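PDB 3LL7: putative methyltransferase, which probably transfers a methyl group from S-adenosylmethionine to an acceptor substrate that has not been identified. Local coordinates for residues A[167-172]-A[187-192]; A[205-210]-A[242-247]; A[96-101]-A[117-122]; A[180-185]-A[211-216]. All coordinates share one frame; numbering follows the deposited sequence. Where two conformers were deposited one is given.

Overall arrangement
Interactions 1, 2 and 3 all lie on the central sheet of a class I methyltransferase-like fold, whereas interaction 4 joins loops beside it. Interactions 2 and 3 are buried strand pairs, one antiparallel and one parallel, each held by four backbone hydrogen bonds. Interaction 1 is partly buried: it shares the sheet with both, but has just two such bonds and relies more on proline and leucine packing. Strand 166-173 lies between strands 96-99 and 204-209, so interaction 1 touches interactions 3 and 2. Interaction 4, also partly buried, has no hydrogen bond between its segments and is carried by Tyr-182 and Ile-213; it touches interactions 1 and 2 but not interaction 3.

Interaction 1. Residues A[167-172]-A[187-192]; sequences IYVDPA and CEPDLI
Pro-171 presses its ring against Cys-187, Glu-188 and Leu-191 near the C-terminal end of the fourth parallel strand, 166-173, of a class I methyltransferase-like fold. The Asp-Pro-Ala run of 170-172 lies where amino-methyltransferases carry motif IV, which it resembles; no catalytic role is established here. Starting from the backbone, CB of Pro-171 meets the carbonyl oxygen O of Glu-188 at 3.5 Å. One atom further, CG reaches SG of Cys-187 at 3.9 Å and also comes to CD2 of Leu-191, whose side chain crosses the proline at about a right angle.

The same CD2 of Leu-191 has a second apolar neighbour in CG1 of Val-169, 3.7 Å away. With chi1 at 60°, Val-169 sets CG1 between its backbone N and carbonyl carbon, while CG2 branches off to CG of Pro-189 at 3.8 Å. The peptide bond before Pro-189 is cis, and the chain then enters helix 191-198 with Asp-190 at the N-cap position. Asp-170 points the other way and makes a salt bridge with Lys-208 on the neighbouring strand 204-209. Glu-188 likewise leads its carboxylate away, to Arg-174.

Beyond the proline the two backbones form a single antiparallel hydrogen-bonded pair: N of Ala-172 gives to O of Glu-188 at 2.7 Å, and N of Glu-188 gives back to O of Ala-172 at 2.8 Å, with an N-H...O angle of 149°.

Interaction 2. Residues A[205-210]-A[242-247]; sequences ILAKLS and VRMSLN
The carbonyl of Val-242 has the methyl CD1 of Leu-206 over one face, 3.5 Å from O, while N of Ala-207 donates to the same O at 2.9 Å, nearly in line with the C=O bond. In Leu-206, CG anti to the backbone N (chi1 -176°) and a turn at chi2 (62°) bring CD1 over the carbonyl. The carbonyl of Ile-205 is flanked on both sides: CE of Met-244 lies over one face, 4.0 Å from O, and CG of Arg-243 stands off the plane on the other side, 3.8 Å from O. The flat guanidinium of Arg-243 leaves the contact altogether and makes salt bridges with Glu-227 and Glu-248.

Four backbone hydrogen bonds tie the strands, in reciprocal pairs between Ile-205 and Met-244 and between Ala-207 and Val-242. Leu-206 and Arg-243 sit between them as the non-hydrogen-bonded pair.

The opposite face, on which Ile-205, Ala-207, Val-242 and Met-244 stand, is apolar. Met-244, a selenomethionine, bends at chi3 (-70°) and brings its methyl CE to 3.9 Å from CG2 of Ile-205 and 4.3 Å from CB of Ala-207. Further along, CD1 of Leu-209 packs on CG2 of Val-242 at 3.7 Å. Helix 191-198 lies on this side, touching Ile-205 and Leu-209.

Strand 236-244, antiparallel and inserted between strands 204-209 and 225-233, corresponds to the seventh strand of the class I methyltransferase fold.

Interaction 3. Residues A[96-101]-A[117-122]; sequences KVVDLT and QGIYIE
Backbone hydrogen bonds come first, linking Val-97 and Asp-99 to the neighbouring strand in parallel register. Val-97 receives from N of Ile-119 and gives to O of Gln-117; Asp-99 gives to O of Ile-119 at 2.8 Å and receives from N of Ile-121. The strand directions differ by just 6°. CA-H...O contacts fill in between these bonds, the shortest running from CA of Gly-118 to O of Val-97 at 3.1 Å.

The apolar side-chain pairs lie on the face of Val-98 and Ile-119. These two stand side by side, pointing the same way, with CG2 of Val-98 4.1 Å from CB of Ile-119; CG1 of Val-98 comes to CD1 of Ile-121 at 4.2 Å. Helix 156-162 packs over this face through Phe-162 and Ile-159. On the other face CG2 of Val-97 rests against the backbone of Gly-118, 3.9 Å from its CA. At the strand start, the aliphatic CG of Lys-96 runs alongside the amide OE1 of Gln-117, 3.7 Å away.

Polar side chains gather where the strands end. The carboxylate of Asp-99, its CG anti to the backbone N (chi1 -178°), uses OD1 to take N of Thr-101 at 3.2 Å in an Asx turn, and also takes N of Gly-102. OH of Tyr-120 is hydrogen-bonded to O of Gly-103, while OE2 of Glu-122 takes N of Asn-124.

This is the first beta-alpha-beta unit of a Rossmann-like methyltransferase domain, its Asp-to-glycine turn and the acid ending the second strand being consistent with an S-adenosylmethionine site.

Interaction 4. Residues A[180-185]-A[211-216]; sequences RVYAIA and PMIDLW
A methyl group sits over the face of a tyrosine: CD1 of Ile-213 lies above the Tyr-182 ring, offset toward its rim, in a CH-pi contact. It is modelled 3.4 Å from the ring centroid and 23° off the normal, but the approach to the nearer ring carbons is too tight to be exact, so the depth of the contact is doubtful. The isoleucine reaches the ring because CG1 is anti to its carbonyl carbon (chi1 -47°) and chi2 (-82°) then turns CD1 toward the tyrosine.

The other branch, CG2 of Ile-213, faces CD1 of Ile-184 at 4.4 Å. On the side of the preceding residue, CB of the selenomethionine Met-212 meets CB of Tyr-182 at 4.1 Å, while the rest of its side chain leads away.

In the class I methyltransferase-like fold this joins the loop that follows strand 166-173, partly disordered just ahead of Arg-180, to the turn from strand 204-209 into helix 215-221. Asp-214 is the N-cap of that helix, its OD2 accepting from N of Asp-217. Lys-303, from the ferredoxin-like domain, bonds through NZ to the carbonyl oxygens of both Pro-211 and Ile-213. The backbone N of Asp-214 is buried here without a hydrogen-bond partner in the model.

Interaction 1. Residues A[167-172]-A[187-192]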
loop_
_atom_site.group_PDB
_atom_site.type_symbol
_atom_site.label_atom_id
_atom_site.label_comp_id
_atom_site.label_asym_id
_atom_site.label_seq_id
_atom_site.Cartn_x
_atom_site.Cartn_y
_atom_site.Cartn_z
ATOM N N ILE A 167 -5.788 -18.904 -0.192
ATOM C CA ILE A 167 -6.999 -18.181 0.149
ATOM C C ILE A 167 -6.600 -16.744 0.492
ATOM O O ILE A 167 -5.798 -16.507 1.413
ATOM C CB ILE A 167 -7.781 -18.847 1.316
ATOM C CG1 ILE A 167 -8.337 -20.208 0.867
ATOM C CG2 ILE A 167 -8.923 -17.964 1.776
ATOM C CD1 ILE A 167 -8.923 -21.047 1.972
ATOM N N TYR A 168 -7.159 -15.805 -0.262
ATOM C CA TYR A 168 -6.863 -14.383 -0.097
ATOM C C TYR A 168 -8.049 -13.660 0.561
ATOM O O TYR A 168 -9.214 -13.920 0.222
ATOM C CB TYR A 168 -6.520 -13.774 -1.460
ATOM C CG TYR A 168 -6.284 -12.296 -1.408
ATOM C CD1 TYR A 168 -5.112 -11.772 -0.853
ATOM C CD2 TYR A 168 -7.254 -11.407 -1.879
ATOM C CE1 TYR A 168 -4.908 -10.369 -0.807
ATOM C CE2 TYR A 168 -7.072 -10.042 -1.816
ATOM C CZ TYR A 168 -5.906 -9.531 -1.273
ATOM O OH TYR A 168 -5.734 -8.171 -1.234
ATOM N N VAL A 169 -7.751 -12.786 1.522
ATOM C CA VAL A 169 -8.774 -12.026 2.212
ATOM C C VAL A 169 -8.311 -10.581 2.448
ATOM O O VAL A 169 -7.173 -10.332 2.837
ATOM C CB VAL A 169 -9.223 -12.760 3.528
ATOM C CG1 VAL A 169 -8.042 -12.961 4.504
ATOM C CG2 VAL A 169 -10.456 -12.098 4.188
ATOM N N ASP A 170 -9.213 -9.642 2.215
ATOM C CA ASP A 170 -8.947 -8.215 2.448
ATOM C C ASP A 170 -10.098 -7.691 3.305
ATOM O O ASP A 170 -11.105 -7.221 2.774
ATOM C CB ASP A 170 -8.836 -7.500 1.078
ATOM C CG ASP A 170 -8.730 -5.979 1.186
ATOM O OD1 ASP A 170 -8.490 -5.454 2.292
ATOM O OD2 ASP A 170 -8.914 -5.304 0.137
ATOM N N PRO A 171 -9.958 -7.794 4.647
ATOM C CA PRO A 171 -11.086 -7.481 5.528
ATOM C C PRO A 171 -11.412 -5.991 5.576
ATOM O O PRO A 171 -10.573 -5.153 5.224
ATOM C CB PRO A 171 -10.635 -7.989 6.912
ATOM C CG PRO A 171 -9.184 -8.262 6.812
ATOM C CD PRO A 171 -8.860 -8.476 5.360
ATOM N N ALA A 172 -12.641 -5.677 5.982
ATOM C CA ALA A 172 -13.067 -4.304 6.199
ATOM C C ALA A 172 -13.037 -3.992 7.701
ATOM O O ALA A 172 -12.922 -4.907 8.534
ATOM C CB ALA A 172 -14.468 -4.078 5.603
ATOM N N CYS A 187 -11.332 -6.659 12.495
ATOM C CA CYS A 187 -11.402 -7.170 11.120
ATOM C C CYS A 187 -12.721 -7.865 10.804
ATOM O O CYS A 187 -13.202 -8.700 11.574
ATOM C CB CYS A 187 -10.223 -8.095 10.812
ATOM S SG CYS A 187 -8.678 -7.192 10.533
ATOM N N GLU A 188 -13.296 -7.490 9.667
ATOM C CA GLU A 188 -14.507 -8.115 9.144
ATOM C C GLU A 188 -14.228 -8.621 7.720
ATOM O O GLU A 188 -14.106 -7.811 6.802
ATOM C CB GLU A 188 -15.645 -7.090 9.121
ATOM C CG GLU A 188 -16.934 -7.605 8.526
ATOM C CD GLU A 188 -17.681 -8.479 9.495
ATOM O OE1 GLU A 188 -18.106 -7.951 10.545
ATOM O OE2 GLU A 188 -17.840 -9.686 9.208
ATOM N N PRO A 189 -14.152 -9.954 7.523
ATOM C CA PRO A 189 -14.419 -11.048 8.480
ATOM C C PRO A 189 -13.319 -11.205 9.525
ATOM O O PRO A 189 -12.183 -10.773 9.288
ATOM C CB PRO A 189 -14.426 -12.285 7.587
ATOM C CG PRO A 189 -13.499 -11.911 6.453
ATOM C CD PRO A 189 -13.812 -10.481 6.186
ATOM N N ASP A 190 -13.655 -11.831 10.656
ATOM C CA ASP A 190 -12.691 -12.064 11.736
ATOM C C ASP A 190 -11.681 -13.117 11.286
ATOM O O ASP A 190 -12.057 -14.224 10.906
ATOM C CB ASP A 190 -13.420 -12.494 13.020
ATOM C CG ASP A 190 -12.503 -12.553 14.246
ATOM O OD1 ASP A 190 -11.297 -12.246 14.156
ATOM O OD2 ASP A 190 -13.002 -12.938 15.320
ATOM N N LEU A 191 -10.398 -12.755 11.315
ATOM C CA LEU A 191 -9.340 -13.593 10.733
ATOM C C LEU A 191 -8.988 -14.833 11.545
ATOM O O LEU A 191 -8.476 -15.823 11.006
ATOM C CB LEU A 191 -8.066 -12.768 10.502
ATOM C CG LEU A 191 -8.121 -11.609 9.511
ATOM C CD1 LEU A 191 -6.764 -10.916 9.468
ATOM C CD2 LEU A 191 -8.536 -12.067 8.110
ATOM N N ILE A 192 -9.238 -14.773 12.845
ATOM C CA ILE A 192 -8.880 -15.879 13.721
ATOM C C ILE A 192 -9.783 -17.107 13.508
ATOM O O ILE A 192 -9.264 -18.188 13.223
ATOM C CB ILE A 192 -8.710 -15.415 15.191
ATOM C CG1 ILE A 192 -7.494 -14.471 15.263
ATOM C CG2 ILE A 192 -8.510 -16.605 16.112
ATOM C CD1 ILE A 192 -7.512 -13.449 16.403
#

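Interaction 2. Residues A[205-210]-A[242-247]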
loop_
_atom_site.group_PDB
_atom_site.type_symbol
_atom_site.label_atom_id
_atom_site.label_comp_id
_atom_site.label_asym_id
_atom_site.label_seq_id
_atom_site.Cartn_x
_atom_site.Cartn_y
_atom_site.Cartn_z
ATOM N N ILE A 205 -2.975 -18.901 3.653
ATOM C CA ILE A 205 -3.882 -17.758 3.596
ATOM C C ILE A 205 -3.036 -16.489 3.504
ATOM O O ILE A 205 -2.072 -16.335 4.274
ATOM C CB ILE A 205 -4.760 -17.631 4.846
ATOM C CG1 ILE A 205 -5.777 -18.796 4.920
ATOM C CG2 ILE A 205 -5.513 -16.295 4.846
ATOM C CD1 ILE A 205 -6.464 -18.888 6.262
ATOM N N LEU A 206 -3.424 -15.598 2.593
ATOM C CA LEU A 206 -2.751 -14.284 2.421
ATOM C C LEU A 206 -3.790 -13.218 2.768
ATOM O O LEU A 206 -4.858 -13.175 2.136
ATOM C CB LEU A 206 -2.287 -14.104 0.974
ATOM C CG LEU A 206 -1.491 -12.819 0.656
ATOM C CD1 LEU A 206 -0.156 -12.759 1.451
ATOM C CD2 LEU A 206 -1.263 -12.649 -0.851
ATOM N N ALA A 207 -3.515 -12.429 3.800
ATOM C CA ALA A 207 -4.434 -11.394 4.257
ATOM C C ALA A 207 -3.818 -10.036 4.006
ATOM O O ALA A 207 -2.643 -9.808 4.338
ATOM C CB ALA A 207 -4.731 -11.556 5.738
ATOM N N LYS A 208 -4.606 -9.151 3.405
ATOM C CA LYS A 208 -4.178 -7.778 3.187
ATOM C C LYS A 208 -4.786 -6.927 4.267
ATOM O O LYS A 208 -6.008 -6.891 4.422
ATOM C CB LYS A 208 -4.665 -7.271 1.827
ATOM C CG LYS A 208 -4.363 -5.777 1.621
ATOM C CD LYS A 208 -5.085 -5.313 0.349
ATOM C CE LYS A 208 -5.710 -3.969 0.504
ATOM N NZ LYS A 208 -6.473 -3.653 -0.739
ATOM N N LEU A 209 -3.935 -6.223 5.008
ATOM C CA LEU A 209 -4.375 -5.469 6.174
ATOM C C LEU A 209 -4.109 -3.986 6.007
ATOM O O LEU A 209 -3.210 -3.584 5.264
ATOM C CB LEU A 209 -3.667 -5.979 7.424
ATOM C CG LEU A 209 -3.808 -7.461 7.763
ATOM C CD1 LEU A 209 -2.876 -7.803 8.928
ATOM C CD2 LEU A 209 -5.252 -7.803 8.106
ATOM N N SER A 210 -4.911 -3.162 6.696
ATOM C CA SER A 210 -4.706 -1.711 6.684
ATOM C C SER A 210 -3.326 -1.295 7.191
ATOM O O SER A 210 -2.843 -1.864 8.157
ATOM C CB SER A 210 -5.749 -1.043 7.576
ATOM O OG SER A 210 -5.407 0.319 7.758
ATOM N N VAL A 242 0.088 -10.411 5.240
ATOM C CA VAL A 242 0.511 -11.467 6.145
ATOM C C VAL A 242 0.210 -12.802 5.487
ATOM O O VAL A 242 -0.862 -12.969 4.911
ATOM C CB VAL A 242 -0.260 -11.369 7.457
ATOM C CG1 VAL A 242 0.203 -12.431 8.390
ATOM C CG2 VAL A 242 -0.055 -9.997 8.107
ATOM N N ARG A 243 1.163 -13.731 5.519
ATOM C CA ARG A 243 0.886 -15.080 5.037
ATOM C C ARG A 243 0.889 -16.052 6.195
ATOM O O ARG A 243 1.815 -16.026 7.019
ATOM C CB ARG A 243 1.898 -15.506 3.982
ATOM C CG ARG A 243 1.595 -16.906 3.374
ATOM C CD ARG A 243 2.550 -17.215 2.239
ATOM N NE ARG A 243 3.923 -17.398 2.709
ATOM C CZ ARG A 243 4.384 -18.535 3.240
ATOM N NH1 ARG A 243 5.658 -18.628 3.625
ATOM N NH2 ARG A 243 3.583 -19.594 3.384
HETATM N N MSE A 244 -0.162 -16.884 6.266
HETATM C CA MSE A 244 -0.309 -17.929 7.290
HETATM C C MSE A 244 -0.358 -19.295 6.640
HETATM O O MSE A 244 -0.870 -19.442 5.534
HETATM C CB MSE A 244 -1.598 -17.762 8.097
HETATM C CG MSE A 244 -1.505 -16.702 9.151
HETATM SE SE MSE A 244 -3.239 -15.992 9.577
HETATM C CE MSE A 244 -3.448 -15.094 7.872
ATOM N N SER A 245 0.170 -20.301 7.328
ATOM C CA SER A 245 0.204 -21.629 6.771
ATOM C C SER A 245 0.400 -22.641 7.892
ATOM O O SER A 245 1.303 -22.474 8.722
ATOM C CB SER A 245 1.329 -21.730 5.734
ATOM O OG SER A 245 1.360 -23.013 5.125
ATOM N N LEU A 246 -0.486 -23.640 7.940
ATOM C CA LEU A 246 -0.347 -24.824 8.836
ATOM C C LEU A 246 0.699 -25.785 8.280
ATOM O O LEU A 246 1.132 -26.739 8.947
ATOM C CB LEU A 246 -1.672 -25.580 8.924
ATOM C CG LEU A 246 -2.840 -25.171 9.830
ATOM C CD1 LEU A 246 -3.972 -26.198 9.682
ATOM C CD2 LEU A 246 -2.443 -25.069 11.285
ATOM N N ASN A 247 1.085 -25.503 7.046
ATOM C CA ASN A 247 1.956 -26.303 6.210
ATOM C C ASN A 247 3.387 -26.289 6.695
ATOM O O ASN A 247 4.160 -27.173 6.377
ATOM C CB ASN A 247 1.915 -25.716 4.790
ATOM C CG ASN A 247 1.918 -26.775 3.704
ATOM O OD1 ASN A 247 2.791 -27.651 3.675
ATOM N ND2 ASN A 247 0.947 -26.689 2.786
#

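Interaction 3. Residues A[96-101]-A[117-122]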
loop_
_atom_site.group_PDB
_atom_site.type_symbol
_atom_site.label_atom_id
_atom_site.label_comp_id
_atom_site.label_asym_id
_atom_site.label_seq_id
_atom_site.Cartn_x
_atom_site.Cartn_y
_atom_site.Cartn_z
ATOM N N LYS A 96 -4.305 -22.801 -7.709
ATOM C CA LYS A 96 -5.711 -22.488 -7.453
ATOM C C LYS A 96 -5.807 -21.426 -6.360
ATOM O O LYS A 96 -5.094 -21.504 -5.356
ATOM C CB LYS A 96 -6.467 -23.731 -6.952
ATOM C CG LYS A 96 -6.608 -24.891 -7.942
ATOM C CD LYS A 96 -7.184 -26.140 -7.260
ATOM C CE LYS A 96 -6.137 -26.882 -6.430
ATOM N NZ LYS A 96 -6.543 -28.291 -6.079
ATOM N N VAL A 97 -6.690 -20.442 -6.545
ATOM C CA VAL A 97 -6.911 -19.392 -5.542
ATOM C C VAL A 97 -8.396 -19.134 -5.237
ATOM O O VAL A 97 -9.250 -19.290 -6.088
ATOM C CB VAL A 97 -6.224 -18.038 -5.947
ATOM C CG1 VAL A 97 -4.688 -18.189 -5.979
ATOM C CG2 VAL A 97 -6.752 -17.548 -7.284
ATOM N N VAL A 98 -8.687 -18.750 -4.004
ATOM C CA VAL A 98 -10.005 -18.248 -3.643
ATOM C C VAL A 98 -9.796 -16.839 -3.084
ATOM O O VAL A 98 -8.949 -16.650 -2.222
ATOM C CB VAL A 98 -10.699 -19.146 -2.576
ATOM C CG1 VAL A 98 -12.038 -18.545 -2.108
ATOM C CG2 VAL A 98 -10.943 -20.543 -3.130
ATOM N N ASP A 99 -10.557 -15.869 -3.588
ATOM C CA ASP A 99 -10.607 -14.522 -3.023
ATOM C C ASP A 99 -11.946 -14.335 -2.301
ATOM O O ASP A 99 -12.994 -14.271 -2.947
ATOM C CB ASP A 99 -10.461 -13.514 -4.165
ATOM C CG ASP A 99 -10.454 -12.071 -3.699
ATOM O OD1 ASP A 99 -10.866 -11.750 -2.564
ATOM O OD2 ASP A 99 -10.006 -11.235 -4.510
ATOM N N LEU A 100 -11.890 -14.239 -0.973
ATOM C CA LEU A 100 -13.067 -14.265 -0.101
ATOM C C LEU A 100 -13.824 -12.959 -0.039
ATOM O O LEU A 100 -15.007 -12.941 0.371
ATOM C CB LEU A 100 -12.671 -14.630 1.326
ATOM C CG LEU A 100 -12.033 -15.993 1.603
ATOM C CD1 LEU A 100 -11.781 -16.097 3.103
ATOM C CD2 LEU A 100 -12.875 -17.184 1.119
ATOM N N THR A 101 -13.150 -11.861 -0.351
ATOM C CA THR A 101 -13.690 -10.552 -0.035
ATOM C C THR A 101 -14.011 -9.754 -1.292
ATOM O O THR A 101 -14.644 -8.697 -1.219
ATOM C CB THR A 101 -12.742 -9.769 0.903
ATOM O OG1 THR A 101 -11.377 -10.003 0.521
ATOM C CG2 THR A 101 -12.943 -10.224 2.354
ATOM N N GLN A 117 -6.678 -21.343 -11.893
ATOM C CA GLN A 117 -8.079 -21.468 -11.507
ATOM C C GLN A 117 -8.351 -20.599 -10.284
ATOM O O GLN A 117 -7.532 -20.542 -9.369
ATOM C CB GLN A 117 -8.431 -22.926 -11.190
ATOM C CG GLN A 117 -8.045 -23.938 -12.251
ATOM C CD GLN A 117 -8.258 -25.356 -11.770
ATOM O OE1 GLN A 117 -7.312 -26.049 -11.388
ATOM N NE2 GLN A 117 -9.509 -25.780 -11.742
ATOM N N GLY A 118 -9.501 -19.927 -10.269
ATOM C CA GLY A 118 -9.864 -19.088 -9.134
ATOM C C GLY A 118 -11.350 -19.008 -8.855
ATOM O O GLY A 118 -12.186 -19.155 -9.762
ATOM N N ILE A 119 -11.675 -18.814 -7.587
ATOM C CA ILE A 119 -13.037 -18.485 -7.168
ATOM C C ILE A 119 -13.002 -17.102 -6.531
ATOM O O ILE A 119 -12.212 -16.840 -5.629
ATOM C CB ILE A 119 -13.594 -19.530 -6.138
ATOM C CG1 ILE A 119 -13.600 -20.937 -6.754
ATOM C CG2 ILE A 119 -14.992 -19.112 -5.640
ATOM C CD1 ILE A 119 -14.094 -22.073 -5.807
ATOM N N TYR A 120 -13.866 -16.220 -7.021
ATOM C CA TYR A 120 -13.987 -14.871 -6.523
ATOM C C TYR A 120 -15.331 -14.865 -5.820
ATOM O O TYR A 120 -16.311 -15.400 -6.362
ATOM C CB TYR A 120 -13.996 -13.924 -7.729
ATOM C CG TYR A 120 -14.649 -12.568 -7.527
ATOM C CD1 TYR A 120 -13.880 -11.418 -7.492
ATOM C CD2 TYR A 120 -16.043 -12.433 -7.446
ATOM C CE1 TYR A 120 -14.468 -10.143 -7.339
ATOM C CE2 TYR A 120 -16.642 -11.167 -7.293
ATOM C CZ TYR A 120 -15.825 -10.025 -7.236
ATOM O OH TYR A 120 -16.384 -8.769 -7.106
ATOM N N ILE A 121 -15.383 -14.293 -4.627
ATOM C CA ILE A 121 -16.613 -14.226 -3.833
ATOM C C ILE A 121 -16.804 -12.800 -3.346
ATOM O O ILE A 121 -15.879 -12.204 -2.777
ATOM C CB ILE A 121 -16.559 -15.193 -2.588
ATOM C CG1 ILE A 121 -16.260 -16.629 -3.049
ATOM C CG2 ILE A 121 -17.882 -15.101 -1.810
ATOM C CD1 ILE A 121 -16.154 -17.706 -1.936
ATOM N N GLU A 122 -17.979 -12.226 -3.578
ATOM C CA GLU A 122 -18.252 -10.850 -3.170
ATOM C C GLU A 122 -19.654 -10.733 -2.601
ATOM O O GLU A 122 -20.629 -11.134 -3.256
ATOM C CB GLU A 122 -18.089 -9.916 -4.379
ATOM C CG GLU A 122 -18.763 -8.547 -4.267
ATOM C CD GLU A 122 -18.192 -7.690 -3.121
ATOM O OE1 GLU A 122 -16.957 -7.667 -2.897
ATOM O OE2 GLU A 122 -18.990 -7.056 -2.410
#

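Interaction 4. Residues A[180-185]-A[211-216]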
loop_
_atom_site.group_PDB
_atom_site.type_symbol
_atom_site.label_atom_id
_atom_site.label_comp_id
_atom_site.label_asym_id
_atom_site.label_seq_id
_atom_site.Cartn_x
_atom_site.Cartn_y
_atom_site.Cartn_z
ATOM N N ARG A 180 -10.974 5.109 17.518
ATOM C CA ARG A 180 -9.795 5.748 16.935
ATOM C C ARG A 180 -8.854 4.740 16.268
ATOM O O ARG A 180 -8.585 4.840 15.069
ATOM C CB ARG A 180 -9.051 6.577 17.990
ATOM N N VAL A 181 -8.375 3.767 17.047
ATOM C CA VAL A 181 -7.417 2.760 16.578
ATOM C C VAL A 181 -8.031 1.635 15.728
ATOM O O VAL A 181 -9.195 1.261 15.908
ATOM C CB VAL A 181 -6.655 2.169 17.764
ATOM N N TYR A 182 -7.230 1.109 14.801
ATOM C CA TYR A 182 -7.607 -0.062 14.004
ATOM C C TYR A 182 -6.847 -1.293 14.513
ATOM O O TYR A 182 -5.637 -1.419 14.326
ATOM C CB TYR A 182 -7.359 0.180 12.502
ATOM C CG TYR A 182 -8.024 -0.824 11.548
ATOM C CD1 TYR A 182 -8.531 -2.056 12.005
ATOM C CD2 TYR A 182 -8.115 -0.556 10.171
ATOM C CE1 TYR A 182 -9.121 -2.989 11.118
ATOM C CE2 TYR A 182 -8.703 -1.481 9.279
ATOM C CZ TYR A 182 -9.200 -2.690 9.762
ATOM O OH TYR A 182 -9.777 -3.596 8.894
ATOM N N ALA A 183 -7.582 -2.187 15.171
ATOM C CA ALA A 183 -7.024 -3.409 15.746
ATOM C C ALA A 183 -7.436 -4.646 14.955
ATOM O O ALA A 183 -8.476 -4.659 14.285
ATOM C CB ALA A 183 -7.449 -3.552 17.209
ATOM N N ILE A 184 -6.609 -5.685 15.052
ATOM C CA ILE A 184 -6.869 -6.990 14.447
ATOM C C ILE A 184 -8.223 -7.586 14.869
ATOM O O ILE A 184 -8.833 -8.349 14.114
ATOM C CB ILE A 184 -5.715 -7.975 14.792
ATOM C CG1 ILE A 184 -5.538 -9.036 13.698
ATOM C CG2 ILE A 184 -5.908 -8.569 16.205
ATOM C CD1 ILE A 184 -4.922 -8.479 12.390
ATOM N N ALA A 185 -8.685 -7.224 16.068
ATOM C CA ALA A 185 -9.989 -7.651 16.581
ATOM C C ALA A 185 -11.149 -7.038 15.793
ATOM O O ALA A 185 -12.251 -7.570 15.810
ATOM C CB ALA A 185 -10.115 -7.318 18.079
ATOM N N PRO A 211 -2.706 -0.269 6.573
ATOM C CA PRO A 211 -1.470 0.278 7.148
ATOM C C PRO A 211 -1.626 0.882 8.571
ATOM O O PRO A 211 -0.625 1.233 9.186
ATOM C CB PRO A 211 -1.043 1.369 6.147
ATOM C CG PRO A 211 -1.929 1.304 5.028
ATOM C CD PRO A 211 -3.162 0.512 5.406
HETATM N N MSE A 212 -2.852 0.986 9.078
HETATM C CA MSE A 212 -3.078 1.530 10.421
HETATM C C MSE A 212 -2.989 0.470 11.521
HETATM O O MSE A 212 -2.959 0.811 12.702
HETATM C CB MSE A 212 -4.430 2.255 10.499
HETATM C CG MSE A 212 -4.562 3.412 9.522
HETATM SE SE MSE A 212 -3.191 4.762 9.801
HETATM C CE MSE A 212 -3.953 5.680 11.351
ATOM N N ILE A 213 -2.961 -0.806 11.132
ATOM C CA ILE A 213 -2.844 -1.909 12.096
ATOM C C ILE A 213 -1.448 -1.964 12.672
ATOM O O ILE A 213 -0.470 -1.761 11.964
ATOM C CB ILE A 213 -3.178 -3.294 11.462
ATOM C CG1 ILE A 213 -4.470 -3.223 10.659
ATOM C CG2 ILE A 213 -3.334 -4.385 12.545
ATOM C CD1 ILE A 213 -5.705 -3.336 11.490
ATOM N N ASP A 214 -1.371 -2.212 13.974
ATOM C CA ASP A 214 -0.101 -2.369 14.661
ATOM C C ASP A 214 0.549 -3.699 14.248
ATOM O O ASP A 214 -0.110 -4.750 14.293
ATOM C CB ASP A 214 -0.367 -2.349 16.169
ATOM C CG ASP A 214 0.893 -2.288 16.980
ATOM O OD1 ASP A 214 1.462 -1.184 17.095
ATOM O OD2 ASP A 214 1.299 -3.339 17.523
ATOM N N LEU A 215 1.827 -3.660 13.857
ATOM C CA LEU A 215 2.559 -4.886 13.500
ATOM C C LEU A 215 2.628 -5.871 14.632
ATOM O O LEU A 215 2.388 -7.062 14.424
ATOM C CB LEU A 215 3.996 -4.605 13.035
ATOM C CG LEU A 215 4.250 -4.548 11.550
ATOM C CD1 LEU A 215 3.797 -3.189 11.069
ATOM C CD2 LEU A 215 5.733 -4.736 11.248
ATOM N N TRP A 216 2.966 -5.386 15.826
ATOM C CA TRP A 216 3.159 -6.273 16.953
ATOM C C TRP A 216 1.813 -6.869 17.366
ATOM O O TRP A 216 1.717 -8.074 17.594
ATOM C CB TRP A 216 3.896 -5.568 18.109
ATOM C CG TRP A 216 4.373 -6.505 19.186
ATOM C CD1 TRP A 216 4.079 -6.430 20.519
ATOM C CD2 TRP A 216 5.207 -7.664 19.026
ATOM N NE1 TRP A 216 4.680 -7.464 21.199
ATOM C CE2 TRP A 216 5.376 -8.238 20.306
ATOM C CE3 TRP A 216 5.827 -8.275 17.926
ATOM C CZ2 TRP A 216 6.140 -9.391 20.519
ATOM C CZ3 TRP A 216 6.586 -9.425 18.141
ATOM C CH2 TRP A 216 6.735 -9.967 19.426
#